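PDB 3WJ2: carboxylesterase from Ferroplasma acidiphilum, which probably hydrolyses carboxylic esters, as an alpha/beta-hydrolase-fold carboxylesterase adapted to low pH. Local coordinates for residues D125-A130 with N226-P231; K168-K173 with S238-A243; M245-Y250 with P256-V261. All blocks are in the same frame, centred on the assembly; numbering follows the deposited sequence.

Contact 1: residues D125-A130 with N226-P231; sequences DAFNDA and NPYFSP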
loop_
_atom_site.group_PDB
_atom_site.type_symbol
_atom_site.label_atom_id
_atom_site.label_comp_id
_atom_site.label_asym_id
_atom_site.label_seq_id
_atom_site.Cartn_x
_atom_site.Cartn_y
_atom_site.Cartn_z
ATOM N N ASP B 125 6.128 24.658 -25.488
ATOM C CA ASP B 125 7.380 24.677 -26.248
ATOM C C ASP B 125 8.188 23.330 -26.136
ATOM O O ASP B 125 8.589 22.805 -27.143
ATOM C CB ASP B 125 8.294 25.881 -25.830
ATOM C CG ASP B 125 7.664 27.251 -26.237
ATOM O OD1 ASP B 125 6.635 27.254 -26.978
ATOM O OD2 ASP B 125 8.185 28.320 -25.808
ATOM N N ALA B 126 8.434 22.825 -24.909
ATOM C CA ALA B 126 9.293 21.583 -24.828
ATOM C C ALA B 126 8.556 20.470 -25.529
ATOM O O ALA B 126 9.190 19.600 -26.126
ATOM C CB ALA B 126 9.487 21.227 -23.354
ATOM N N PHE B 127 7.246 20.426 -25.287
ATOM C CA PHE B 127 6.488 19.349 -25.936
ATOM C C PHE B 127 6.624 19.414 -27.474
ATOM O O PHE B 127 6.828 18.394 -28.137
ATOM C CB PHE B 127 4.988 19.472 -25.501
ATOM C CG PHE B 127 4.109 18.604 -26.329
ATOM C CD1 PHE B 127 4.092 17.216 -26.202
ATOM C CD2 PHE B 127 3.387 19.219 -27.382
ATOM C CE1 PHE B 127 3.297 16.425 -27.073
ATOM C CE2 PHE B 127 2.619 18.421 -28.270
ATOM C CZ PHE B 127 2.577 17.020 -28.125
ATOM N N ASN B 128 6.410 20.612 -28.059
ATOM C CA ASN B 128 6.563 20.767 -29.483
ATOM C C ASN B 128 8.006 20.463 -29.924
ATOM O O ASN B 128 8.201 19.911 -30.998
ATOM C CB ASN B 128 6.189 22.212 -29.879
ATOM C CG ASN B 128 4.670 22.464 -29.828
ATOM O OD1 ASN B 128 3.828 21.505 -29.854
ATOM N ND2 ASN B 128 4.305 23.771 -29.759
ATOM N N ASP B 129 8.991 20.799 -29.075
ATOM C CA ASP B 129 10.354 20.451 -29.387
ATOM C C ASP B 129 10.540 18.922 -29.474
ATOM O O ASP B 129 11.255 18.395 -30.354
ATOM C CB ASP B 129 11.297 21.048 -28.364
ATOM C CG ASP B 129 11.379 22.524 -28.432
ATOM O OD1 ASP B 129 10.875 23.151 -29.408
ATOM O OD2 ASP B 129 11.940 23.136 -27.495
ATOM N N ALA B 130 9.989 18.198 -28.527
ATOM C CA ALA B 130 10.058 16.728 -28.499
ATOM C C ALA B 130 9.352 16.112 -29.728
ATOM O O ALA B 130 9.946 15.324 -30.476
ATOM C CB ALA B 130 9.529 16.193 -27.097
ATOM N N ASN B 226 -5.045 19.288 -21.159
ATOM C CA ASN B 226 -4.315 19.005 -22.259
ATOM C C ASN B 226 -3.554 17.707 -21.965
ATOM O O ASN B 226 -2.592 17.697 -21.121
ATOM C CB ASN B 226 -3.338 20.137 -22.484
ATOM C CG ASN B 226 -2.937 20.219 -23.853
ATOM O OD1 ASN B 226 -2.854 21.352 -24.394
ATOM N ND2 ASN B 226 -2.701 19.113 -24.527
ATOM N N PRO B 227 -3.960 16.688 -22.678
ATOM C CA PRO B 227 -3.253 15.411 -22.601
ATOM C C PRO B 227 -1.808 15.536 -23.008
ATOM O O PRO B 227 -1.054 14.632 -22.683
ATOM C CB PRO B 227 -3.947 14.531 -23.619
ATOM C CG PRO B 227 -5.280 15.171 -23.885
ATOM C CD PRO B 227 -5.043 16.616 -23.720
ATOM N N TYR B 228 -1.431 16.564 -23.748
ATOM C CA TYR B 228 0.022 16.678 -24.127
ATOM C C TYR B 228 0.827 17.314 -23.032
ATOM O O TYR B 228 2.079 17.304 -23.090
ATOM C CB TYR B 228 0.155 17.510 -25.421
ATOM C CG TYR B 228 -0.608 16.843 -26.629
ATOM C CD1 TYR B 228 -0.976 15.467 -26.601
ATOM C CD2 TYR B 228 -1.015 17.618 -27.745
ATOM C CE1 TYR B 228 -1.685 14.877 -27.657
ATOM C CE2 TYR B 228 -1.665 17.005 -28.801
ATOM C CZ TYR B 228 -2.004 15.682 -28.767
ATOM O OH TYR B 228 -2.739 15.181 -29.825
ATOM N N PHE B 229 0.169 17.874 -22.005
ATOM C CA PHE B 229 0.845 18.323 -20.788
ATOM C C PHE B 229 0.805 17.167 -19.785
ATOM O O PHE B 229 1.790 16.859 -19.129
ATOM C CB PHE B 229 0.130 19.559 -20.111
ATOM C CG PHE B 229 0.852 20.106 -18.884
ATOM C CD1 PHE B 229 1.514 21.299 -18.960
ATOM C CD2 PHE B 229 1.012 19.337 -17.675
ATOM C CE1 PHE B 229 2.192 21.870 -17.818
ATOM C CE2 PHE B 229 1.690 19.892 -16.551
ATOM C CZ PHE B 229 2.314 21.178 -16.650
ATOM N N SER B 230 -0.365 16.504 -19.652
ATOM C CA SER B 230 -0.535 15.407 -18.685
ATOM C C SER B 230 -1.159 14.235 -19.429
ATOM O O SER B 230 -2.415 14.169 -19.619
ATOM C CB SER B 230 -1.481 15.726 -17.454
ATOM O OG SER B 230 -0.925 16.775 -16.579
ATOM N N PRO B 231 -0.423 13.252 -19.896
ATOM C CA PRO B 231 -0.926 12.129 -20.680
ATOM C C PRO B 231 -2.034 11.352 -19.969
ATOM O O PRO B 231 -2.838 10.697 -20.637
ATOM C CB PRO B 231 0.341 11.224 -20.863
ATOM C CG PRO B 231 1.429 12.298 -20.997
ATOM C CD PRO B 231 1.054 13.366 -19.928
#
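Phe127, near the start of helix 125-139, meets Tyr228 of the 226-231 loop, and these two residues make the whole contact. The close part lies at the root of the tyrosine. Its CB sits over the centre of one face of the Phe127 ring, 3.7 Å from the centroid and 13° off the ring normal, a CH-pi contact. Beside it, Phe127 CZ comes within 3.5 Å of Tyr228 CG. The benzyl group can reach across because Phe127 CG is anti to the backbone N (chi1 168°), and the ring then extends from the helix toward the loop. Farther out the packing thins. The planes are nearly parallel, at 13°, yet slid so far apart, with centroids 5.0 Å from each other, that the rings barely overlap and the phenol end of Tyr228 runs on past the phenylalanine. The loop is tightly turned here: Asn226 O accepts from both Phe229 N (2.9 Å) and Ser230 N (2.9 Å). Helix 157-172 packs against the pair, Ala164 and Lys168 touching Phe127 and Lys168 also touching Tyr228, which is itself partly exposed. The chemistry is therefore divided along one tyrosine: its CB and ring root give the loop an apolar footing on helix 125-139, whereas its hydroxyl is hydrogen-bonded to Asp171 of helix 157-172.

Contact 2: residues K168-K173 with S238-A243; sequences KCRDGK and SNLPPA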
loop_
_atom_site.group_PDB
_atom_site.type_symbol
_atom_site.label_atom_id
_atom_site.label_comp_id
_atom_site.label_asym_id
_atom_site.label_seq_id
_atom_site.Cartn_x
_atom_site.Cartn_y
_atom_site.Cartn_z
ATOM N N LYS B 168 0.394 12.361 -29.312
ATOM C CA LYS B 168 0.066 13.260 -30.459
ATOM C C LYS B 168 0.306 12.558 -31.810
ATOM O O LYS B 168 -0.473 12.777 -32.812
ATOM C CB LYS B 168 0.902 14.565 -30.349
ATOM C CG LYS B 168 0.536 15.525 -31.525
ATOM C CD LYS B 168 1.120 16.919 -31.402
ATOM C CE LYS B 168 0.975 17.622 -32.840
ATOM N NZ LYS B 168 1.361 19.101 -32.505
ATOM N N CYS B 169 1.342 11.733 -31.943
ATOM C CA CYS B 169 1.557 10.901 -33.161
ATOM C C CYS B 169 0.330 10.047 -33.363
ATOM O O CYS B 169 -0.177 10.011 -34.527
ATOM C CB CYS B 169 2.793 9.962 -33.038
ATOM S SG CYS B 169 4.368 10.872 -32.997
ATOM N N ARG B 170 -0.213 9.525 -32.280
ATOM C CA ARG B 170 -1.365 8.582 -32.430
ATOM C C ARG B 170 -2.542 9.404 -32.902
ATOM O O ARG B 170 -3.262 8.995 -33.931
ATOM C CB ARG B 170 -1.563 7.875 -31.067
ATOM C CG ARG B 170 -2.563 6.649 -31.066
ATOM C CD ARG B 170 -3.993 7.143 -31.129
ATOM N NE ARG B 170 -4.365 8.177 -30.133
ATOM C CZ ARG B 170 -4.543 7.966 -28.824
ATOM N NH1 ARG B 170 -4.401 6.725 -28.329
ATOM N NH2 ARG B 170 -4.881 8.971 -28.028
ATOM N N ASP B 171 -2.753 10.533 -32.245
ATOM C CA ASP B 171 -3.935 11.385 -32.579
ATOM C C ASP B 171 -3.882 11.861 -34.009
ATOM O O ASP B 171 -4.959 11.876 -34.698
ATOM C CB ASP B 171 -3.985 12.558 -31.637
ATOM C CG ASP B 171 -4.297 12.153 -30.217
ATOM O OD1 ASP B 171 -4.852 11.049 -29.994
ATOM O OD2 ASP B 171 -4.106 12.978 -29.295
ATOM N N GLY B 172 -2.717 12.228 -34.491
ATOM C CA GLY B 172 -2.587 12.781 -35.855
ATOM C C GLY B 172 -2.425 11.753 -36.950
ATOM O O GLY B 172 -2.237 12.172 -38.097
ATOM N N LYS B 173 -2.394 10.465 -36.614
ATOM C CA LYS B 173 -2.045 9.331 -37.476
ATOM C C LYS B 173 -0.760 9.492 -38.254
ATOM O O LYS B 173 -0.688 9.230 -39.516
ATOM C CB LYS B 173 -3.259 9.020 -38.429
ATOM C CG LYS B 173 -4.495 8.668 -37.625
ATOM C CD LYS B 173 -5.702 8.615 -38.633
ATOM C CE LYS B 173 -6.947 8.046 -37.990
ATOM N NZ LYS B 173 -8.130 8.447 -38.848
ATOM N N SER B 238 -5.240 3.495 -27.010
ATOM C CA SER B 238 -5.022 2.601 -28.118
ATOM C C SER B 238 -3.952 3.022 -29.054
ATOM O O SER B 238 -3.783 4.243 -29.316
ATOM C CB SER B 238 -6.333 2.572 -28.993
ATOM O OG SER B 238 -7.408 2.302 -28.157
ATOM N N ASN B 239 -3.274 2.039 -29.639
ATOM C CA ASN B 239 -2.458 2.242 -30.766
ATOM C C ASN B 239 -1.255 3.136 -30.456
ATOM O O ASN B 239 -0.627 3.683 -31.362
ATOM C CB ASN B 239 -3.267 2.831 -31.918
ATOM C CG ASN B 239 -4.391 1.854 -32.332
ATOM O OD1 ASN B 239 -4.108 0.658 -32.477
ATOM N ND2 ASN B 239 -5.634 2.328 -32.439
ATOM N N LEU B 240 -0.881 3.125 -29.188
ATOM C CA LEU B 240 0.438 3.740 -28.795
ATOM C C LEU B 240 1.602 2.753 -28.975
ATOM O O LEU B 240 1.400 1.514 -29.002
ATOM C CB LEU B 240 0.345 4.154 -27.335
ATOM C CG LEU B 240 -0.568 5.342 -27.111
ATOM C CD1 LEU B 240 -0.787 5.724 -25.689
ATOM C CD2 LEU B 240 -0.092 6.629 -27.940
ATOM N N PRO B 241 2.831 3.263 -29.091
ATOM C CA PRO B 241 3.992 2.392 -29.187
ATOM C C PRO B 241 4.241 1.519 -27.947
ATOM O O PRO B 241 3.882 1.910 -26.847
ATOM C CB PRO B 241 5.167 3.390 -29.272
ATOM C CG PRO B 241 4.550 4.742 -29.725
ATOM C CD PRO B 241 3.182 4.696 -28.987
ATOM N N PRO B 242 4.844 0.337 -28.152
ATOM C CA PRO B 242 5.201 -0.559 -27.026
ATOM C C PRO B 242 5.969 0.317 -25.984
ATOM O O PRO B 242 6.739 1.215 -26.410
ATOM C CB PRO B 242 6.110 -1.583 -27.678
ATOM C CG PRO B 242 5.604 -1.574 -29.170
ATOM C CD PRO B 242 5.264 -0.181 -29.472
ATOM N N ALA B 243 5.734 0.029 -24.712
ATOM C CA ALA B 243 6.289 0.870 -23.659
ATOM C C ALA B 243 7.151 0.013 -22.710
ATOM O O ALA B 243 6.874 -1.205 -22.447
ATOM C CB ALA B 243 5.207 1.519 -22.837
#
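Arg170 reaches from the last turn of helix 157-172 to the backbone of Ser238, and the polar bonds gather round its guanidinium. NH1 donates to Ser238 O at 2.7 Å with an N-H...O angle of 154°. The acceptor lies in the guanidinium plane, and the nitrogen in turn lies in the carbonyl plane, on a lone pair. Asp236 O, just upstream in the same loop, is a second acceptor for NH1. The charged interaction stays on the helix: NE and NH2 turn side-on to Asp171, both gripping the single atom OD1 from the same face of the carboxylate, NE at 2.9 Å and NH2 at 2.9 Å. With its edge fixed between acid and carbonyl, the guanidinium has little freedom to rotate. Replacing Arg170 with alanine is likely to leave Ser238 O without this donor and Asp171 OD1 without its charged mate. This is the C-terminal end of the helix that begins within a GxSxG sequence, consistent with the nucleophile elbow of alpha/beta hydrolases; it finishes in a Schellman motif, with Lys173 at positive phi, while the facing loop leads into strand 243-248. Carbon contacts come from the aliphatic part, with bends at chi2 and chi3 (-75° and -51°) that turn the guanidinium back over its own helix to Asp171. Arg170 CG lies 4.0 Å from Asn239 CB on the exposed side. On the inner side Leu240 CD2 packs against Arg170 CB at 3.7 Å, and Leu240 also rests on Leu167 and on Leu264 of helix 254-266.

Contact 3: residues M245-Y250 with P256-V261; sequences MVTNEY and PEETYV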
loop_
_atom_site.group_PDB
_atom_site.type_symbol
_atom_site.label_atom_id
_atom_site.label_comp_id
_atom_site.label_asym_id
_atom_site.label_seq_id
_atom_site.Cartn_x
_atom_site.Cartn_y
_atom_site.Cartn_z
ATOM N N MET B 245 8.229 0.974 -18.746
ATOM C CA MET B 245 7.957 1.952 -17.680
ATOM C C MET B 245 8.761 1.527 -16.478
ATOM O O MET B 245 8.716 0.379 -16.063
ATOM C CB MET B 245 6.473 2.001 -17.243
ATOM C CG MET B 245 6.243 2.863 -16.016
ATOM S SD MET B 245 6.312 4.652 -16.417
ATOM C CE MET B 245 4.684 4.919 -17.270
ATOM N N VAL B 246 9.564 2.494 -15.972
ATOM C CA VAL B 246 10.309 2.209 -14.703
ATOM C C VAL B 246 9.811 3.212 -13.703
ATOM O O VAL B 246 9.816 4.416 -13.890
ATOM C CB VAL B 246 11.830 2.493 -14.957
ATOM C CG1 VAL B 246 12.598 2.276 -13.639
ATOM C CG2 VAL B 246 12.346 1.518 -16.107
ATOM N N THR B 247 9.361 2.702 -12.556
ATOM C CA THR B 247 8.985 3.572 -11.431
ATOM C C THR B 247 9.888 3.213 -10.250
ATOM O O THR B 247 10.643 2.229 -10.256
ATOM C CB THR B 247 7.480 3.241 -10.987
ATOM O OG1 THR B 247 7.466 1.979 -10.320
ATOM C CG2 THR B 247 6.622 3.136 -12.254
ATOM N N ASN B 248 9.847 4.135 -9.286
ATOM C CA ASN B 248 10.714 3.943 -8.075
ATOM C C ASN B 248 9.786 3.776 -6.866
ATOM O O ASN B 248 8.815 4.515 -6.737
ATOM C CB ASN B 248 11.477 5.247 -7.839
ATOM C CG ASN B 248 12.334 5.623 -9.064
ATOM O OD1 ASN B 248 13.216 4.876 -9.444
ATOM N ND2 ASN B 248 12.068 6.767 -9.629
ATOM N N GLU B 249 10.144 2.822 -6.016
ATOM C CA GLU B 249 9.304 2.643 -4.773
ATOM C C GLU B 249 9.045 3.889 -3.957
ATOM O O GLU B 249 7.892 4.169 -3.604
ATOM C CB GLU B 249 9.990 1.566 -3.918
ATOM C CG GLU B 249 9.088 1.220 -2.736
ATOM C CD GLU B 249 9.624 0.074 -1.928
ATOM O OE1 GLU B 249 10.742 -0.404 -2.104
ATOM O OE2 GLU B 249 8.817 -0.427 -1.076
ATOM N N TYR B 250 10.097 4.684 -3.725
ATOM C CA TYR B 250 9.922 5.802 -2.772
ATOM C C TYR B 250 9.966 7.131 -3.481
ATOM O O TYR B 250 10.956 7.832 -3.456
ATOM C CB TYR B 250 11.106 5.668 -1.790
ATOM C CG TYR B 250 10.979 4.440 -0.863
ATOM C CD1 TYR B 250 9.921 4.346 0.016
ATOM C CD2 TYR B 250 11.909 3.449 -0.902
ATOM C CE1 TYR B 250 9.816 3.178 0.854
ATOM C CE2 TYR B 250 11.888 2.360 -0.047
ATOM C CZ TYR B 250 10.809 2.249 0.816
ATOM O OH TYR B 250 10.764 1.185 1.699
ATOM N N PRO B 256 0.836 7.475 -10.127
ATOM C CA PRO B 256 0.312 7.720 -11.489
ATOM C C PRO B 256 1.042 6.962 -12.594
ATOM O O PRO B 256 0.426 6.579 -13.609
ATOM C CB PRO B 256 0.448 9.274 -11.650
ATOM C CG PRO B 256 0.442 9.827 -10.192
ATOM C CD PRO B 256 1.268 8.725 -9.473
ATOM N N GLU B 257 2.359 6.717 -12.413
ATOM C CA GLU B 257 3.046 5.953 -13.420
ATOM C C GLU B 257 2.592 4.542 -13.532
ATOM O O GLU B 257 2.617 3.922 -14.575
ATOM C CB GLU B 257 4.601 5.983 -13.090
ATOM C CG GLU B 257 5.160 7.415 -13.189
ATOM C CD GLU B 257 6.482 7.533 -12.455
ATOM O OE1 GLU B 257 6.874 6.519 -11.854
ATOM O OE2 GLU B 257 7.050 8.693 -12.476
ATOM N N GLU B 258 2.315 3.921 -12.364
ATOM C CA GLU B 258 1.941 2.507 -12.311
ATOM C C GLU B 258 0.502 2.446 -12.867
ATOM O O GLU B 258 0.242 1.496 -13.648
ATOM C CB GLU B 258 2.029 1.988 -10.870
ATOM C CG GLU B 258 3.570 2.031 -10.470
ATOM C CD GLU B 258 3.883 1.283 -9.200
ATOM O OE1 GLU B 258 2.947 0.843 -8.413
ATOM O OE2 GLU B 258 5.086 1.136 -8.913
ATOM N N THR B 259 -0.263 3.505 -12.667
ATOM C CA THR B 259 -1.629 3.530 -13.339
ATOM C C THR B 259 -1.476 3.628 -14.839
ATOM O O THR B 259 -2.115 2.883 -15.603
ATOM C CB THR B 259 -2.414 4.725 -12.866
ATOM O OG1 THR B 259 -2.692 4.557 -11.443
ATOM C CG2 THR B 259 -3.690 5.010 -13.685
ATOM N N TYR B 260 -0.500 4.430 -15.316
ATOM C CA TYR B 260 -0.322 4.551 -16.742
ATOM C C TYR B 260 0.008 3.244 -17.424
ATOM O O TYR B 260 -0.512 2.947 -18.522
ATOM C CB TYR B 260 0.750 5.640 -17.034
ATOM C CG TYR B 260 0.761 6.176 -18.467
ATOM C CD1 TYR B 260 -0.243 7.064 -18.821
ATOM C CD2 TYR B 260 1.710 5.837 -19.405
ATOM C CE1 TYR B 260 -0.259 7.687 -20.113
ATOM C CE2 TYR B 260 1.676 6.412 -20.705
ATOM C CZ TYR B 260 0.638 7.299 -21.030
ATOM O OH TYR B 260 0.633 7.911 -22.266
ATOM N N VAL B 261 0.940 2.433 -16.886
ATOM C CA VAL B 261 1.205 1.112 -17.430
ATOM C C VAL B 261 -0.062 0.247 -17.592
ATOM O O VAL B 261 -0.230 -0.414 -18.620
ATOM C CB VAL B 261 2.171 0.260 -16.436
ATOM C CG1 VAL B 261 2.229 -1.292 -16.896
ATOM C CG2 VAL B 261 3.410 0.826 -16.533
HETATM O O HOH W 1 8.456 6.523 -9.618
#
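Glu258 OE2 is held by two donors: Thr247 OG1, 2.9 Å away on the anti lone pair of that oxygen, and Arg275 of strand 271-280, which forms a salt bridge to it. Thr247 places its hydroxyl between its own backbone N and carbonyl carbon (chi1 73°), which swings OG1 to the glutamate and sends the methyl toward the helix. There CG2 packs at 3.6 Å on Glu257 CB, the two side chains sliding past each other in opposite directions. Glu257 OE1 is tied to the backbone of Asn248 through a water, which donates to it (2.7 Å) and accepts from Asn248 N (2.8 Å). The other end is apolar and tight: Met245 CB touches Val261 CG2 at only 3.4 Å, and the bent thioether brings CE to 3.8 Å from Tyr260 CD2. Strand 243-248 and helix 254-266 run nearly antiparallel (the axes of segments 245-248 and 256-261 approach to 8.7 Å, at 154°), as the first two elements of a beta-alpha-beta crossover completed by strand 271-280. Ile277 of a neighbouring subunit packs on Thr247, Glu258 and Val261; on the sheet's other face Val246 meets helix 291-303, and strands 180-183 and 271-280 flank the strand.

Overall arrangement
All three contacts lie within the alpha/beta hydrolase fold. Contacts 1 and 2, with centres about 14 Å apart, interleave along the chain: helices 125-139 and 157-172 come first, then both partner segments follow in the long connection between helix 207-217 and strand 243-248. They touch directly, Phe127 CZ packing on Lys168 CD at 3.6 Å, so that connection is fastened to two successive helices. Contact 3 comes later in sequence, its centre about 19 Å from that of contact 1 and 20 Å from that of contact 2. It starts on the strand that contact 2's loop enters, and Tyr260 OH meets Pro231 CB at 3.6 Å. The connection is thus held against two helices ahead of the point where the chain returns to the central sheet at strand 243-248.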